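Local coordinates for putative uncharacterized protein (Pseudomonas phage 201phi2-1, PDB 3R4V), which is a phage tubulin-like protein of the tubulin/FtsZ superfamily, with guanosine-5'-diphosphate bound in its nucleotide pocket, at residues A[84-89]-A[101-106]. Sequence-based numbering, arbitrary orientation.
With GDP (guanosine-5'-diphosphate), chain B.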
loop_
_atom_site.group_PDB
_atom_site.type_symbol
_atom_site.label_atom_id
_atom_site.label_comp_id
_atom_site.label_asym_id
_atom_site.label_seq_id
_atom_site.Cartn_x
_atom_site.Cartn_y
_atom_site.Cartn_z
ATOM N N TYR A 84 -6.131 10.930 1.459
ATOM C CA TYR A 84 -4.765 10.598 1.058
ATOM C C TYR A 84 -4.699 9.212 0.442
ATOM O O TYR A 84 -5.482 8.331 0.771
ATOM C CB TYR A 84 -3.790 10.641 2.246
ATOM C CG TYR A 84 -3.802 11.933 3.051
ATOM C CD1 TYR A 84 -2.773 12.871 2.930
ATOM C CD2 TYR A 84 -4.833 12.205 3.942
ATOM C CE1 TYR A 84 -2.776 14.054 3.684
ATOM C CE2 TYR A 84 -4.840 13.376 4.694
ATOM C CZ TYR A 84 -3.818 14.294 4.553
ATOM O OH TYR A 84 -3.841 15.443 5.309
ATOM N N ILE A 85 -3.735 9.013 -0.436
ATOM C CA ILE A 85 -3.453 7.682 -0.950
ATOM C C ILE A 85 -1.979 7.412 -0.675
ATOM O O ILE A 85 -1.130 8.248 -0.994
ATOM C CB ILE A 85 -3.726 7.619 -2.452
ATOM C CG1 ILE A 85 -5.201 7.951 -2.723
ATOM C CG2 ILE A 85 -3.330 6.250 -3.028
ATOM C CD1 ILE A 85 -5.545 8.159 -4.187
ATOM N N VAL A 86 -1.668 6.260 -0.084
ATOM C CA VAL A 86 -0.277 5.905 0.211
ATOM C C VAL A 86 0.127 4.646 -0.561
ATOM O O VAL A 86 -0.657 3.715 -0.659
ATOM C CB VAL A 86 -0.099 5.606 1.686
ATOM C CG1 VAL A 86 1.396 5.531 2.018
ATOM C CG2 VAL A 86 -0.788 6.665 2.525
ATOM N N CYS A 87 1.344 4.606 -1.092
ATOM C CA CYS A 87 1.726 3.500 -1.964
ATOM C C CYS A 87 3.186 3.093 -1.792
ATOM O O CYS A 87 4.086 3.921 -1.875
ATOM C CB CYS A 87 1.451 3.875 -3.433
ATOM S SG CYS A 87 2.047 2.663 -4.648
ATOM N N TYR A 88 3.415 1.811 -1.554
ATOM C CA TYR A 88 4.766 1.314 -1.355
ATOM C C TYR A 88 4.790 -0.208 -1.393
ATOM O O TYR A 88 3.742 -0.848 -1.324
ATOM C CB TYR A 88 5.305 1.815 -0.004
ATOM C CG TYR A 88 4.404 1.479 1.174
ATOM C CD1 TYR A 88 4.625 0.338 1.924
ATOM C CD2 TYR A 88 3.348 2.317 1.542
ATOM C CE1 TYR A 88 3.804 0.020 3.027
ATOM C CE2 TYR A 88 2.532 2.006 2.642
ATOM C CZ TYR A 88 2.773 0.860 3.366
ATOM O OH TYR A 88 1.968 0.537 4.445
ATOM N N SER A 89 5.989 -0.782 -1.498
ATOM C CA SER A 89 6.172 -2.219 -1.382
ATOM C C SER A 89 6.277 -2.661 0.081
ATOM O O SER A 89 6.948 -2.011 0.885
ATOM C CB SER A 89 7.427 -2.671 -2.143
ATOM O OG SER A 89 7.573 -4.092 -2.095
ATOM N N LEU A 101 5.299 4.618 8.679
ATOM C CA LEU A 101 5.502 5.754 9.581
ATOM C C LEU A 101 4.618 6.928 9.169
ATOM O O LEU A 101 3.961 7.544 10.006
ATOM C CB LEU A 101 6.970 6.184 9.638
ATOM C CG LEU A 101 7.867 5.188 10.380
ATOM C CD1 LEU A 101 9.313 5.605 10.200
ATOM C CD2 LEU A 101 7.501 5.105 11.870
ATOM N N ILE A 102 4.598 7.234 7.877
ATOM C CA ILE A 102 3.776 8.346 7.387
ATOM C C ILE A 102 2.298 8.031 7.634
ATOM O O ILE A 102 1.512 8.916 8.005
ATOM C CB ILE A 102 4.060 8.643 5.911
ATOM C CG1 ILE A 102 5.442 9.278 5.766
ATOM C CG2 ILE A 102 2.988 9.583 5.316
ATOM C CD1 ILE A 102 5.952 9.281 4.349
ATOM N N THR A 103 1.947 6.760 7.468
ATOM C CA THR A 103 0.575 6.286 7.673
ATOM C C THR A 103 0.155 6.538 9.121
ATOM O O THR A 103 -0.945 7.026 9.385
ATOM C CB THR A 103 0.454 4.798 7.335
ATOM O OG1 THR A 103 0.738 4.612 5.943
ATOM C CG2 THR A 103 -0.954 4.281 7.621
ATOM N N GLY A 104 1.032 6.201 10.059
ATOM C CA GLY A 104 0.785 6.506 11.461
ATOM C C GLY A 104 0.521 7.985 11.676
ATOM O O GLY A 104 -0.375 8.360 12.428
ATOM N N GLN A 105 1.305 8.830 11.014
ATOM C CA GLN A 105 1.123 10.279 11.135
ATOM C C GLN A 105 -0.225 10.721 10.550
ATOM O O GLN A 105 -0.893 11.621 11.087
ATOM C CB GLN A 105 2.271 11.017 10.445
ATOM C CG GLN A 105 3.632 10.783 11.097
ATOM C CD GLN A 105 3.680 11.269 12.528
ATOM O OE1 GLN A 105 3.321 12.410 12.826
ATOM N NE2 GLN A 105 4.115 10.400 13.430
ATOM N N LEU A 106 -0.620 10.105 9.445
ATOM C CA LEU A 106 -1.920 10.421 8.855
ATOM C C LEU A 106 -3.049 10.024 9.805
ATOM O O LEU A 106 -4.054 10.724 9.916
ATOM C CB LEU A 106 -2.096 9.728 7.497
ATOM C CG LEU A 106 -1.140 10.160 6.390
ATOM C CD1 LEU A 106 -1.424 9.335 5.138
ATOM C CD2 LEU A 106 -1.323 11.639 6.097
HETATM P PB GDP B . 12.606 -0.229 -1.094
HETATM O O1B GDP B . 13.160 0.893 -1.941
HETATM O O2B GDP B . 11.297 0.228 -0.506
HETATM O O3B GDP B . 13.607 -0.615 -0.011
HETATM O O3A GDP B . 12.398 -1.533 -1.995
HETATM P PA GDP B . 11.691 -1.597 -3.439
HETATM O O1A GDP B . 12.494 -0.899 -4.524
HETATM O O2A GDP B . 10.282 -1.081 -3.366
HETATM O "O5'" GDP B . 11.734 -3.156 -3.682
HETATM C "C5'" GDP B . 11.160 -4.084 -2.746
HETATM C "C4'" GDP B . 10.732 -5.360 -3.462
HETATM O "O4'" GDP B . 9.583 -5.090 -4.276
HETATM C "C3'" GDP B . 11.782 -5.895 -4.421
HETATM O "O3'" GDP B . 12.615 -6.849 -3.769
HETATM C "C2'" GDP B . 10.954 -6.555 -5.503
HETATM O "O2'" GDP B . 10.559 -7.865 -5.096
HETATM C "C1'" GDP B . 9.682 -5.740 -5.554
HETATM N N9 GDP B . 9.743 -4.630 -6.528
HETATM C C8 GDP B . 10.796 -3.822 -6.802
HETATM N N7 GDP B . 10.457 -2.882 -7.721
HETATM C C5 GDP B . 9.152 -3.063 -8.028
HETATM C C6 GDP B . 8.155 -2.416 -8.909
HETATM O O6 GDP B . 8.467 -1.436 -9.614
HETATM N N1 GDP B . 6.908 -2.923 -8.926
HETATM C C2 GDP B . 6.549 -3.984 -8.170
HETATM N N2 GDP B . 5.274 -4.452 -8.216
HETATM N N3 GDP B . 7.410 -4.617 -7.339
HETATM C C4 GDP B . 8.694 -4.205 -7.230
HETATM O O HOH W 1 -0.171 2.273 4.708
#
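L106 meets Y84 and V86 with its two methyl branches. CD2 of L106 sits over the centre of one face of the Y84 ring, 3.7 Å from the ring centroid and 12° off the normal, a CH-pi contact. CD1 of L106 lies 3.8 Å from CG2 of V86 and also reaches CB of Y84. V86 turns CG1 anti to its backbone N (chi1 -168°). This leaves CG2 for the leucine, while CG1 of V86 faces OG1 of T103 at 4.1 Å.

Strand 84-89 and helix 95-108 are the first two elements of a beta-alpha-beta unit completed by strand 113-119. The unit belongs to the nucleotide-binding half of the tubulin-like fold. The axes of 84-89 and 101-106 run nearly antiparallel at 163° and come within 10.0 Å. Y84, V86 and Y88 start toward the helix, while I85 between them starts away from it.

The polar link is indirect. One water donates to OG1 of T103 at 2.8 Å and lies at the edge of the Y88 ring, 2.8 Å from Y88 OH. T103 OG1 also bonds G99 O within the helix. Y84 OH bonds A81 N and R109 NH1. At the strand's C-terminal end, S89 OG donates to O4' of GDP at 3.1 Å.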